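Local coordinates for putative oxidoreductase (Klebsiella pneumoniae subsp. pneumoniae MGH 78578, PDB 3E82), which probably acts as a nucleotide-dependent oxidoreductase of the Gfo/Idh/MocA family, its physiological substrate being unknown, at residues B[35-40]-B[52-57]; B[122-127]-B[300-305]; B[174-179]-B[230-235]; B[196-201]-B[331-336]; B[249-254]-B[281-286]. One frame throughout, in Å; residues are numbered along the deposited sequence.

Contact 1: B[35-40]-B[52-57]; sequences LAFVAS and DVTVIA
The carbonyl oxygen of Ala36 is gripped by two donors: the backbone N of Thr54, 3.1 Å from Ala36 O, and a water whose oxygen lies 2.7 Å from the same atom. That water also sits within hydrogen-bonding distance of Thr54 OG1, so it links the two strands at Ala36 and Thr54, and it rests over the rim of one face of the Phe37 ring. From there the ladder continues in parallel fashion. Val38 gives its N-H to Thr54 O and receives Ile56 N on its own carbonyl, at 3.0 Å from Val38 O; Ser40 N closes the series on Ile56 O with a more bent bond, 139° at the hydrogen.

Side chains alternate between the faces. On one, Phe37 runs beside Thr54, both pointing the same way, and its CD1 meets Thr54 CB at 3.7 Å, while the CD1 methyl of Ile56 comes in obliquely to the same ring atom. On the other, Val53 and Val38 meet through their methyls, with CG2 of each 4.0 Å apart. With CG1 of Val53 set between its backbone N and carbonyl carbon (chi1 77°), CG2 reaches in to 3.3 Å from Ala36 O. Val46 of helix 43-49 covers this valine side, and His65 meets the Phe37 ring on the other. Strand 33-39, helix 43-49 and strand 54-56 form a beta-alpha-beta unit at the edge of the parallel sheet of the NAD-binding Rossmann fold.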
# COMPACT_ATOMS: atom_id res chain seq x y z
N LEU B 35 27.19 -33.36 2.08
CA LEU B 35 27.61 -32.51 3.19
C LEU B 35 28.64 -33.34 3.97
O LEU B 35 28.28 -34.19 4.78
CB LEU B 35 26.41 -32.18 4.08
CG LEU B 35 26.70 -31.34 5.33
CD1 LEU B 35 27.49 -30.09 4.95
CD2 LEU B 35 25.39 -30.98 6.00
N ALA B 36 29.92 -33.07 3.71
CA ALA B 36 31.01 -33.81 4.34
C ALA B 36 31.67 -33.09 5.50
O ALA B 36 32.26 -33.74 6.38
CB ALA B 36 32.05 -34.15 3.29
N PHE B 37 31.59 -31.77 5.51
CA PHE B 37 32.21 -30.99 6.57
C PHE B 37 31.29 -29.91 7.15
O PHE B 37 30.45 -29.35 6.45
CB PHE B 37 33.48 -30.30 6.06
CG PHE B 37 34.51 -31.24 5.50
CD1 PHE B 37 35.42 -31.88 6.35
CD2 PHE B 37 34.57 -31.49 4.14
CE1 PHE B 37 36.37 -32.75 5.83
CE2 PHE B 37 35.52 -32.36 3.61
CZ PHE B 37 36.42 -32.99 4.45
N VAL B 38 31.45 -29.64 8.44
CA VAL B 38 30.70 -28.61 9.13
C VAL B 38 31.70 -27.87 10.02
O VAL B 38 32.37 -28.50 10.84
CB VAL B 38 29.56 -29.20 10.00
CG1 VAL B 38 28.95 -28.12 10.88
CG2 VAL B 38 28.47 -29.80 9.12
N ALA B 39 31.84 -26.56 9.82
CA ALA B 39 32.76 -25.79 10.65
C ALA B 39 31.94 -25.23 11.81
O ALA B 39 30.98 -24.47 11.60
CB ALA B 39 33.40 -24.67 9.85
N SER B 40 32.31 -25.63 13.02
CA SER B 40 31.63 -25.20 14.23
C SER B 40 32.52 -25.50 15.43
O SER B 40 33.23 -26.51 15.45
CB SER B 40 30.30 -25.94 14.38
OG SER B 40 29.70 -25.67 15.64
N ASP B 52 27.69 -38.61 11.52
CA ASP B 52 28.80 -39.00 10.67
C ASP B 52 29.49 -37.92 9.84
O ASP B 52 30.26 -38.25 8.94
CB ASP B 52 28.37 -40.14 9.76
CG ASP B 52 27.79 -41.32 10.53
OD1 ASP B 52 28.47 -41.81 11.46
OD2 ASP B 52 26.65 -41.75 10.22
N VAL B 53 29.23 -36.65 10.11
CA VAL B 53 29.88 -35.60 9.34
C VAL B 53 31.19 -35.21 10.03
O VAL B 53 31.33 -35.39 11.25
CB VAL B 53 28.96 -34.35 9.21
CG1 VAL B 53 28.97 -33.54 10.50
CG2 VAL B 53 29.41 -33.50 8.04
N THR B 54 32.16 -34.72 9.27
CA THR B 54 33.44 -34.31 9.87
C THR B 54 33.37 -32.85 10.32
O THR B 54 33.10 -31.96 9.51
CB THR B 54 34.60 -34.45 8.86
OG1 THR B 54 34.67 -35.80 8.39
CG2 THR B 54 35.92 -34.08 9.52
N VAL B 55 33.61 -32.60 11.60
CA VAL B 55 33.55 -31.23 12.11
C VAL B 55 34.92 -30.59 12.21
O VAL B 55 35.84 -31.16 12.82
CB VAL B 55 32.90 -31.17 13.50
CG1 VAL B 55 32.82 -29.72 13.97
CG2 VAL B 55 31.52 -31.80 13.47
N ILE B 56 35.07 -29.41 11.62
CA ILE B 56 36.33 -28.68 11.68
C ILE B 56 36.10 -27.42 12.49
O ILE B 56 35.23 -26.60 12.16
CB ILE B 56 36.85 -28.30 10.29
CG1 ILE B 56 37.13 -29.57 9.47
CG2 ILE B 56 38.10 -27.45 10.41
CD1 ILE B 56 37.68 -29.28 8.08
N ALA B 57 36.87 -27.25 13.56
CA ALA B 57 36.74 -26.10 14.44
C ALA B 57 36.80 -24.74 13.76
O ALA B 57 35.87 -23.94 13.91
CB ALA B 57 37.79 -26.17 15.55
O HOH W 1 34.12 -35.61 5.91

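Contact 2: B[122-127]-B[300-305]; sequences SVFHNR and RQYYML
Tyr302 and Phe124 meet edge to face: CD1 on the rim of the phenylalanine lies over one face of the tyrosine ring, 3.7 Å from Tyr302 CD2, and the planes stand at 90° with centroids 5.2 Å apart. This is the tight part, entirely buried. Phe124 CE1 also reaches Tyr303 CE2 at 3.9 Å, an oblique approach that completes an aromatic cluster of three rings, and CB of Asn126 packs over the rim of a Phe124 face. Tyr302 has its ring anti to the backbone N (chi1 178°), which carries it off helix 300-310 toward the end of strand 121-123.

The looser side lies along the helix, where Arg300, Gln301, Met304 (a selenomethionine) and Leu305 are partly exposed and stay well clear of segment 122-127. Arg300 turns instead to Asp298 and Ser29.

At the inner end of Tyr302 the hydroxyl donates to Ser122 OG, 2.7 Å from Tyr302 OH, and that serine oxygen is also hydrogen-bonded to Val318 O. Since the tyrosine proton is spent on OG, the serine hydroxyl can give its own proton to Val318 O, a short hydrogen-bond chain that gives both buried hydroxyls a partner and ties the helix to the edge strand of the Rossmann sheet.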
# COMPACT_ATOMS: atom_id res chain seq x y z
N SER B 122 27.23 -17.63 -5.49
CA SER B 122 25.79 -17.38 -5.46
C SER B 122 25.36 -16.92 -4.07
O SER B 122 26.15 -16.99 -3.12
CB SER B 122 25.03 -18.65 -5.85
OG SER B 122 23.65 -18.38 -6.01
N VAL B 123 24.13 -16.43 -3.95
CA VAL B 123 23.61 -15.96 -2.68
C VAL B 123 22.30 -16.71 -2.45
O VAL B 123 21.54 -16.94 -3.39
CB VAL B 123 23.35 -14.43 -2.70
CG1 VAL B 123 22.79 -13.97 -1.36
CG2 VAL B 123 24.65 -13.69 -3.02
N PHE B 124 22.03 -17.07 -1.19
CA PHE B 124 20.85 -17.85 -0.84
C PHE B 124 19.51 -17.13 -0.92
O PHE B 124 18.84 -16.92 0.09
CB PHE B 124 21.05 -18.46 0.57
CG PHE B 124 20.11 -19.60 0.90
CD1 PHE B 124 20.02 -20.72 0.07
CD2 PHE B 124 19.35 -19.57 2.07
CE1 PHE B 124 19.18 -21.81 0.41
CE2 PHE B 124 18.51 -20.65 2.41
CZ PHE B 124 18.43 -21.76 1.59
N HIS B 125 19.11 -16.74 -2.13
CA HIS B 125 17.80 -16.12 -2.34
C HIS B 125 16.95 -17.35 -2.59
O HIS B 125 16.75 -17.78 -3.73
CB HIS B 125 17.83 -15.19 -3.54
CG HIS B 125 18.44 -13.85 -3.25
ND1 HIS B 125 17.91 -12.99 -2.32
CD2 HIS B 125 19.52 -13.22 -3.78
CE1 HIS B 125 18.63 -11.88 -2.28
NE2 HIS B 125 19.61 -12.00 -3.16
N ASN B 126 16.47 -17.91 -1.49
CA ASN B 126 15.73 -19.16 -1.49
C ASN B 126 14.21 -19.06 -1.55
O ASN B 126 13.53 -20.05 -1.31
CB ASN B 126 16.11 -19.92 -0.22
CG ASN B 126 15.60 -19.25 1.04
OD1 ASN B 126 15.64 -18.02 1.17
ND2 ASN B 126 15.13 -20.05 1.99
N ARG B 127 13.67 -17.89 -1.89
CA ARG B 127 12.22 -17.75 -1.91
C ARG B 127 11.58 -17.75 -3.30
O ARG B 127 10.38 -17.49 -3.43
CB ARG B 127 11.83 -16.49 -1.13
CG ARG B 127 12.54 -16.31 0.22
CD ARG B 127 12.24 -17.44 1.21
NE ARG B 127 10.81 -17.52 1.54
CZ ARG B 127 10.20 -16.76 2.44
NH1 ARG B 127 10.88 -15.86 3.14
NH2 ARG B 127 8.89 -16.88 2.63
N ARG B 300 14.29 -26.59 -2.23
CA ARG B 300 15.38 -27.52 -2.51
C ARG B 300 15.83 -27.23 -3.94
O ARG B 300 16.94 -27.61 -4.34
CB ARG B 300 14.90 -28.98 -2.40
CG ARG B 300 14.51 -29.43 -1.00
CD ARG B 300 13.83 -30.80 -0.98
NE ARG B 300 14.63 -31.82 -1.67
CZ ARG B 300 14.40 -32.26 -2.90
NH1 ARG B 300 13.38 -31.77 -3.60
NH2 ARG B 300 15.19 -33.19 -3.44
N GLN B 301 14.97 -26.57 -4.71
CA GLN B 301 15.29 -26.23 -6.09
C GLN B 301 16.56 -25.39 -6.15
O GLN B 301 17.35 -25.53 -7.09
CB GLN B 301 14.14 -25.47 -6.76
CG GLN B 301 12.97 -26.34 -7.21
CD GLN B 301 13.35 -27.31 -8.32
OE1 GLN B 301 13.94 -26.92 -9.33
NE2 GLN B 301 12.99 -28.58 -8.15
N TYR B 302 16.76 -24.53 -5.16
CA TYR B 302 17.97 -23.70 -5.15
C TYR B 302 19.22 -24.60 -5.24
O TYR B 302 20.10 -24.36 -6.04
CB TYR B 302 18.06 -22.87 -3.87
CG TYR B 302 19.33 -22.04 -3.81
CD1 TYR B 302 19.41 -20.80 -4.45
CD2 TYR B 302 20.47 -22.52 -3.14
CE1 TYR B 302 20.59 -20.06 -4.43
CE2 TYR B 302 21.66 -21.77 -3.12
CZ TYR B 302 21.71 -20.55 -3.78
OH TYR B 302 22.87 -19.81 -3.80
N TYR B 303 19.28 -25.62 -4.39
CA TYR B 303 20.42 -26.52 -4.37
C TYR B 303 20.46 -27.49 -5.55
O TYR B 303 21.53 -27.85 -6.03
CB TYR B 303 20.48 -27.28 -3.04
CG TYR B 303 21.14 -26.48 -1.94
CD1 TYR B 303 22.48 -26.11 -2.03
CD2 TYR B 303 20.41 -26.06 -0.82
CE1 TYR B 303 23.09 -25.33 -1.04
CE2 TYR B 303 21.01 -25.27 0.18
CZ TYR B 303 22.35 -24.92 0.06
OH TYR B 303 22.96 -24.13 1.03
N MSE B 304 19.29 -27.89 -6.04
CA MSE B 304 19.25 -28.79 -7.19
C MSE B 304 19.78 -28.04 -8.41
O MSE B 304 20.52 -28.60 -9.22
CB MSE B 304 17.82 -29.26 -7.44
CG MSE B 304 17.19 -29.93 -6.24
SE MSE B 304 15.41 -30.57 -6.59
CE MSE B 304 14.35 -29.32 -5.59
N LEU B 305 19.43 -26.77 -8.51
CA LEU B 305 19.88 -25.95 -9.63
C LEU B 305 21.36 -25.56 -9.49
O LEU B 305 22.10 -25.53 -10.48
CB LEU B 305 19.00 -24.71 -9.76
CG LEU B 305 17.53 -25.00 -10.15
CD1 LEU B 305 16.71 -23.72 -10.10
CD2 LEU B 305 17.48 -25.61 -11.55

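Contact 3: B[174-179]-B[230-235]; sequences SGLWFD and CSMLVA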
# COMPACT_ATOMS: atom_id res chain seq x y z
N SER B 174 18.46 -6.80 12.43
CA SER B 174 19.03 -5.66 11.72
C SER B 174 17.97 -4.71 11.16
O SER B 174 18.27 -3.85 10.32
CB SER B 174 19.91 -6.17 10.57
OG SER B 174 20.41 -5.08 9.82
N GLY B 175 16.74 -4.84 11.64
CA GLY B 175 15.66 -4.00 11.16
C GLY B 175 14.79 -4.84 10.25
O GLY B 175 15.28 -5.73 9.55
N LEU B 176 13.49 -4.56 10.25
CA LEU B 176 12.55 -5.32 9.44
C LEU B 176 12.87 -5.26 7.95
O LEU B 176 12.94 -6.29 7.28
CB LEU B 176 11.13 -4.81 9.69
CG LEU B 176 9.96 -5.60 9.12
CD1 LEU B 176 9.89 -6.96 9.81
CD2 LEU B 176 8.66 -4.84 9.36
N TRP B 177 13.08 -4.05 7.43
CA TRP B 177 13.38 -3.87 6.00
C TRP B 177 14.55 -4.73 5.55
O TRP B 177 14.44 -5.49 4.59
CB TRP B 177 13.66 -2.40 5.69
CG TRP B 177 13.91 -2.10 4.22
CD1 TRP B 177 14.95 -1.39 3.69
CD2 TRP B 177 13.10 -2.52 3.11
NE1 TRP B 177 14.85 -1.34 2.33
CE2 TRP B 177 13.73 -2.02 1.94
CE3 TRP B 177 11.92 -3.26 2.98
CZ2 TRP B 177 13.21 -2.25 0.66
CZ3 TRP B 177 11.40 -3.48 1.70
CH2 TRP B 177 12.05 -2.97 0.56
N PHE B 178 15.68 -4.61 6.24
CA PHE B 178 16.87 -5.37 5.89
C PHE B 178 16.71 -6.88 6.00
O PHE B 178 17.33 -7.63 5.24
CB PHE B 178 18.06 -4.93 6.74
CG PHE B 178 19.01 -4.03 6.02
CD1 PHE B 178 18.61 -2.76 5.60
CD2 PHE B 178 20.30 -4.45 5.72
CE1 PHE B 178 19.48 -1.92 4.91
CE2 PHE B 178 21.18 -3.63 5.03
CZ PHE B 178 20.77 -2.36 4.62
N ASP B 179 15.90 -7.34 6.94
CA ASP B 179 15.71 -8.78 7.11
C ASP B 179 14.71 -9.39 6.14
O ASP B 179 15.00 -10.41 5.51
CB ASP B 179 15.26 -9.11 8.54
CG ASP B 179 16.30 -8.74 9.58
OD1 ASP B 179 17.51 -8.93 9.32
OD2 ASP B 179 15.90 -8.26 10.66
N CYS B 230 6.15 -4.38 4.84
CA CYS B 230 6.55 -5.17 6.00
C CYS B 230 6.04 -4.50 7.28
O CYS B 230 6.12 -3.28 7.41
CB CYS B 230 8.08 -5.24 6.09
SG CYS B 230 8.89 -6.03 4.71
N SER B 231 5.52 -5.29 8.21
CA SER B 231 5.05 -4.74 9.49
C SER B 231 4.97 -5.79 10.58
O SER B 231 4.61 -6.93 10.33
CB SER B 231 3.66 -4.10 9.34
OG SER B 231 3.22 -3.62 10.60
N MSE B 232 5.31 -5.40 11.81
CA MSE B 232 5.27 -6.31 12.95
C MSE B 232 3.95 -6.14 13.71
O MSE B 232 3.73 -6.79 14.74
CB MSE B 232 6.44 -6.03 13.89
CG MSE B 232 7.80 -6.31 13.27
SE MSE B 232 7.97 -8.18 12.84
CE MSE B 232 9.26 -8.68 14.21
N LEU B 233 3.07 -5.27 13.23
CA LEU B 233 1.79 -5.06 13.90
C LEU B 233 0.57 -5.23 13.02
O LEU B 233 -0.11 -4.26 12.70
CB LEU B 233 1.74 -3.69 14.55
CG LEU B 233 2.25 -3.61 15.99
CD1 LEU B 233 1.87 -2.27 16.56
CD2 LEU B 233 1.64 -4.73 16.83
N VAL B 234 0.30 -6.47 12.64
CA VAL B 234 -0.86 -6.77 11.81
C VAL B 234 -1.55 -7.98 12.42
O VAL B 234 -1.16 -9.12 12.18
CB VAL B 234 -0.44 -7.10 10.35
CG1 VAL B 234 -1.68 -7.44 9.52
CG2 VAL B 234 0.28 -5.91 9.74
N ALA B 235 -2.57 -7.72 13.23
CA ALA B 235 -3.32 -8.79 13.88
C ALA B 235 -4.08 -9.61 12.86
O ALA B 235 -4.34 -10.79 13.08
CB ALA B 235 -4.28 -8.21 14.91
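Leu176 pushes its CD2 methyl against Cys230, coming to 3.3 Å from Cys230 CB, tighter than ordinary van der Waals contact. This is helix-on-sheet packing in the C-terminal alpha/beta domain: the first turn of helix 176-192, with Gly175 at the N-cap, lies against the end of strand 225-231. CG of Leu176 stands anti to the backbone N (chi1 -170°), which sends the branched end straight at the strand, and the two methyls divide the work. CD2 covers the backbone where Cys230 passes into Ser231, 3.4 Å from Ser231 N, whereas CD1 turns to the selenium of Met232, a selenomethionine whose bent chain slides past the leucine in the opposite direction.

Trp177 takes a smaller share. Cys230 SG lies at the edge of its indole, near the ring plane and 4.5 Å from Trp177 CE3, while the indole NE1 is hydrogen-bonded to Leu330 O of helix 320-339. No hydrogen bond joins the two segments, so the contact between them is apolar. Beyond it, Leu233, Val234 and Ala235 run on to the second subunit. The chain's turn out of the strand is an ST turn, in which Leu233 N donates to Ser231 OG at 3.1 Å, nearly straight at 166°.

Contact 4: B[196-201]-B[331-336]; sequences QSVQGN and EAAVRS
Ser336 OG takes the backbone N-H of Gly200, 2.8 Å from Gly200 N and well aligned at 161°, the sole direct hydrogen bond between the two segments. The Ser336 oxygen stands anti to that residue's own backbone N (chi1 175°), a setting that reaches across from the helix to the strand. The same oxygen is hydrogen-bonded to Met341 O, and a water 3.0 Å from Ser336 OG accepts from Gln199 NE2. This buried hydroxyl therefore has a backbone donor, a backbone acceptor and a water around it, and the water ties the amide end of Gln199 to it although that side chain leaves its CA away from the helix.

Helix 320-339 here lies on the face of the mixed sheet at its 197-203 edge, in the C-terminal alpha/beta domain, the strand and helix segments crossing at -57°. Gly200 brings the backbones close, its CA 4.6 Å from Ala333 CA and 3.8 Å from Ala333 O.

The apolar contacts are made by Val198. Its CB meets the methyl of Ala332 at 4.0 Å, and CG1 lies over the backbone of Ala333, 3.8 Å from Ala333 N. Val217 of the adjoining strand touches both Val198 and Ala333. Toward the other subunit, Asn201 bonds through OD1 to Lys225 and through ND2 to Asn220, both of the second copy, and Gln199 packs on Gln199 of that copy.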
# COMPACT_ATOMS: atom_id res chain seq x y z
N GLN B 196 12.34 1.66 -12.38
CA GLN B 196 12.92 2.92 -12.82
C GLN B 196 13.33 3.77 -11.62
O GLN B 196 14.32 4.50 -11.68
CB GLN B 196 11.93 3.69 -13.68
CG GLN B 196 12.52 4.95 -14.30
CD GLN B 196 11.73 5.43 -15.50
OE1 GLN B 196 11.41 4.64 -16.39
NE2 GLN B 196 11.42 6.71 -15.54
N SER B 197 12.57 3.68 -10.53
CA SER B 197 12.88 4.44 -9.32
C SER B 197 12.31 3.74 -8.09
O SER B 197 11.43 2.89 -8.20
CB SER B 197 12.32 5.86 -9.42
OG SER B 197 10.91 5.87 -9.34
N VAL B 198 12.83 4.10 -6.93
CA VAL B 198 12.40 3.48 -5.68
C VAL B 198 12.02 4.55 -4.67
O VAL B 198 12.74 5.53 -4.49
CB VAL B 198 13.54 2.60 -5.08
CG1 VAL B 198 13.11 2.04 -3.74
CG2 VAL B 198 13.89 1.48 -6.03
N GLN B 199 10.88 4.37 -4.02
CA GLN B 199 10.43 5.32 -3.03
C GLN B 199 10.23 4.54 -1.73
O GLN B 199 9.67 3.44 -1.73
CB GLN B 199 9.13 5.98 -3.50
CG GLN B 199 8.68 7.17 -2.68
CD GLN B 199 7.92 6.77 -1.44
OE1 GLN B 199 7.06 5.88 -1.50
NE2 GLN B 199 8.20 7.42 -0.31
N GLY B 200 10.71 5.08 -0.62
CA GLY B 200 10.58 4.37 0.63
C GLY B 200 10.11 5.17 1.83
O GLY B 200 10.38 6.36 1.95
N ASN B 201 9.42 4.49 2.73
CA ASN B 201 8.91 5.09 3.96
C ASN B 201 9.13 4.00 5.01
O ASN B 201 8.43 2.98 5.00
CB ASN B 201 7.43 5.41 3.81
CG ASN B 201 6.93 6.36 4.88
OD1 ASN B 201 7.37 6.31 6.04
ND2 ASN B 201 6.02 7.24 4.51
N GLU B 331 19.03 -0.52 -0.47
CA GLU B 331 19.65 0.73 -0.06
C GLU B 331 18.93 1.95 -0.61
O GLU B 331 18.80 2.96 0.08
CB GLU B 331 21.12 0.74 -0.49
CG GLU B 331 21.89 -0.46 0.07
CD GLU B 331 23.38 -0.37 -0.16
OE1 GLU B 331 23.82 0.51 -0.93
OE2 GLU B 331 24.12 -1.20 0.43
N ALA B 332 18.47 1.87 -1.85
CA ALA B 332 17.75 2.99 -2.45
C ALA B 332 16.51 3.32 -1.61
O ALA B 332 16.19 4.49 -1.41
CB ALA B 332 17.34 2.64 -3.88
N ALA B 333 15.82 2.30 -1.11
CA ALA B 333 14.63 2.51 -0.29
C ALA B 333 14.99 3.26 0.98
O ALA B 333 14.24 4.13 1.44
CB ALA B 333 13.96 1.18 0.06
N VAL B 334 16.13 2.91 1.56
CA VAL B 334 16.57 3.55 2.79
C VAL B 334 16.96 5.00 2.53
O VAL B 334 16.67 5.88 3.34
CB VAL B 334 17.77 2.79 3.43
CG1 VAL B 334 18.31 3.57 4.63
CG2 VAL B 334 17.31 1.40 3.89
N ARG B 335 17.60 5.27 1.39
CA ARG B 335 17.98 6.64 1.07
C ARG B 335 16.72 7.48 0.87
O ARG B 335 16.65 8.62 1.30
CB ARG B 335 18.80 6.70 -0.21
CG ARG B 335 20.21 6.19 -0.10
CD ARG B 335 21.02 6.73 -1.26
NE ARG B 335 20.52 6.27 -2.56
CZ ARG B 335 20.77 5.07 -3.06
NH1 ARG B 335 21.50 4.21 -2.38
NH2 ARG B 335 20.30 4.73 -4.25
N SER B 336 15.74 6.90 0.19
CA SER B 336 14.48 7.60 -0.07
C SER B 336 13.79 7.89 1.26
O SER B 336 13.25 8.98 1.47
CB SER B 336 13.58 6.73 -0.94
OG SER B 336 12.31 7.33 -1.12
O HOH W 2 10.44 9.44 -0.04

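Contact 5: B[249-254]-B[281-286]; sequences SVIKAR and VIYDAS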
# COMPACT_ATOMS: atom_id res chain seq x y z
N SER B 249 -7.97 -9.67 -11.05
CA SER B 249 -7.13 -9.62 -9.86
C SER B 249 -6.93 -11.00 -9.27
O SER B 249 -7.69 -11.93 -9.55
CB SER B 249 -7.76 -8.73 -8.78
OG SER B 249 -7.99 -7.41 -9.24
N VAL B 250 -5.91 -11.13 -8.43
CA VAL B 250 -5.63 -12.38 -7.76
C VAL B 250 -5.05 -12.07 -6.39
O VAL B 250 -4.18 -11.21 -6.23
CB VAL B 250 -4.65 -13.27 -8.56
CG1 VAL B 250 -3.31 -12.57 -8.70
CG2 VAL B 250 -4.48 -14.62 -7.87
N ILE B 251 -5.57 -12.76 -5.38
CA ILE B 251 -5.10 -12.59 -4.03
C ILE B 251 -4.65 -13.94 -3.49
O ILE B 251 -5.31 -14.95 -3.71
CB ILE B 251 -6.21 -12.04 -3.08
CG1 ILE B 251 -6.54 -10.58 -3.42
CG2 ILE B 251 -5.75 -12.12 -1.64
CD1 ILE B 251 -7.24 -10.40 -4.76
N LYS B 252 -3.51 -13.94 -2.81
CA LYS B 252 -3.00 -15.14 -2.16
C LYS B 252 -2.98 -14.69 -0.71
O LYS B 252 -2.15 -13.88 -0.31
CB LYS B 252 -1.58 -15.50 -2.63
CG LYS B 252 -1.01 -16.75 -1.92
CD LYS B 252 -1.87 -18.00 -2.17
CE LYS B 252 -1.22 -19.28 -1.64
NZ LYS B 252 -1.00 -19.25 -0.15
N ALA B 253 -3.91 -15.20 0.07
CA ALA B 253 -4.04 -14.83 1.46
C ALA B 253 -2.87 -15.21 2.36
O ALA B 253 -2.25 -14.34 2.98
CB ALA B 253 -5.33 -15.42 2.02
N ARG B 254 -2.59 -16.51 2.41
CA ARG B 254 -1.55 -17.06 3.28
C ARG B 254 -0.17 -17.23 2.66
O ARG B 254 -0.03 -17.37 1.45
CB ARG B 254 -2.06 -18.41 3.83
CG ARG B 254 -1.24 -19.01 4.97
CD ARG B 254 -1.81 -20.36 5.40
NE ARG B 254 -1.91 -21.28 4.27
CZ ARG B 254 -2.47 -22.48 4.30
NH1 ARG B 254 -2.99 -22.95 5.43
NH2 ARG B 254 -2.51 -23.22 3.20
N VAL B 281 -7.10 -16.79 -5.11
CA VAL B 281 -8.47 -16.34 -5.34
C VAL B 281 -8.41 -15.32 -6.48
O VAL B 281 -7.81 -14.25 -6.35
CB VAL B 281 -9.08 -15.70 -4.06
CG1 VAL B 281 -10.49 -15.22 -4.34
CG2 VAL B 281 -9.09 -16.71 -2.92
N ILE B 282 -9.03 -15.67 -7.61
CA ILE B 282 -9.02 -14.83 -8.80
C ILE B 282 -10.36 -14.16 -9.09
O ILE B 282 -11.41 -14.80 -9.05
CB ILE B 282 -8.63 -15.66 -10.04
CG1 ILE B 282 -7.26 -16.31 -9.82
CG2 ILE B 282 -8.63 -14.78 -11.28
CD1 ILE B 282 -6.87 -17.29 -10.92
N TYR B 283 -10.30 -12.87 -9.41
CA TYR B 283 -11.48 -12.07 -9.74
C TYR B 283 -11.36 -11.66 -11.21
O TYR B 283 -10.37 -11.06 -11.61
CB TYR B 283 -11.51 -10.79 -8.90
CG TYR B 283 -11.64 -11.02 -7.42
CD1 TYR B 283 -12.89 -11.12 -6.82
CD2 TYR B 283 -10.51 -11.16 -6.63
CE1 TYR B 283 -13.01 -11.36 -5.46
CE2 TYR B 283 -10.62 -11.39 -5.26
CZ TYR B 283 -11.87 -11.49 -4.69
OH TYR B 283 -11.98 -11.74 -3.34
N ASP B 284 -12.36 -12.00 -12.02
CA ASP B 284 -12.31 -11.62 -13.42
C ASP B 284 -13.15 -10.36 -13.62
O ASP B 284 -13.69 -9.81 -12.65
CB ASP B 284 -12.81 -12.76 -14.32
CG ASP B 284 -14.27 -13.09 -14.08
OD1 ASP B 284 -14.89 -12.52 -13.16
OD2 ASP B 284 -14.79 -13.94 -14.82
N ALA B 285 -13.26 -9.89 -14.86
CA ALA B 285 -14.02 -8.69 -15.18
C ALA B 285 -15.44 -8.69 -14.63
O ALA B 285 -16.05 -7.63 -14.47
CB ALA B 285 -14.05 -8.46 -16.69
N SER B 286 -15.98 -9.87 -14.32
CA SER B 286 -17.33 -9.94 -13.78
C SER B 286 -17.33 -9.66 -12.28
O SER B 286 -18.38 -9.63 -11.65
CB SER B 286 -17.92 -11.32 -14.06
OG SER B 286 -17.61 -11.73 -15.38
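Ser249 and Tyr283 exchange both of their backbone bonds: Ser249 N gives to Tyr283 O at 2.8 Å, and Tyr283 N returns to Ser249 O at the same 2.8 Å. Two residues further along the first strand and two back along the second, Ile251 and Val281 repeat the exchange, Ile251 N to Val281 O at 2.9 Å and Val281 N to Ile251 O, the latter almost straight at 176°. All four donors and all four acceptors of these two hydrogen-bonded pairs are thus satisfied within the antiparallel ladder. Between them, Val250 and Ile282 form the non-hydrogen-bonded pair; their amides look outward, Val250 bonding with Val243 and Ile282 with His290. Val281 O and Ser249 O also receive CA-H contacts, from Val250 and Ile282.

The side chains divide by face. Val250 CG2 meets Ile282 CG1 at 3.8 Å on one; on the other the CD1 methyl of Ile251 comes to the edge of the Tyr283 ring, near its plane and 3.6 Å from Tyr283 CE2. Ile251 has CG1 anti to its carbonyl carbon, and chi2 (69°) then bends CD1 toward the ring.

Polar ends are served too. Ser249 OG bonds to His244 ND1 and weakly to backbone N of Ala235 and Gly236 of the second subunit; Lys252 NZ donates to Arg254 O at 2.7 Å while salt-bridged to Asp276 and Asp278. Strands 248-252 and 280-284 are flanked in the mixed sheet by 241-245 and 289-292; helix 131-142 covers the Val250 and Ile282 face, while Val234, Gly236 and Gly237 of the second subunit lie on the Ser249, Ile251, Val281 and Tyr283 face.

How the contacts relate
Contacts 1 and 2 both belong to the parallel sheet of the Rossmann domain, one at each of its outermost strands, their centres about 21 Å apart; contact 2 also brings in helix 300-310 and so joins the Rossmann domain to the C-terminal alpha/beta domain. Contacts 3, 4 and 5 lie on the mixed sheet and each reaches the second subunit. Contacts 3 and 4 touch directly, Trp177 NE1 packing on Ala333 CB at 3.5 Å, whereas contact 5 is about 25 Å from contact 3 between centres. In contact 1 the Ser40 side chain lies near, without touching, Gly14, Gly16 and Gly19, which fit a Rossmann-type glycine-rich loop and so probably mark the nucleotide site.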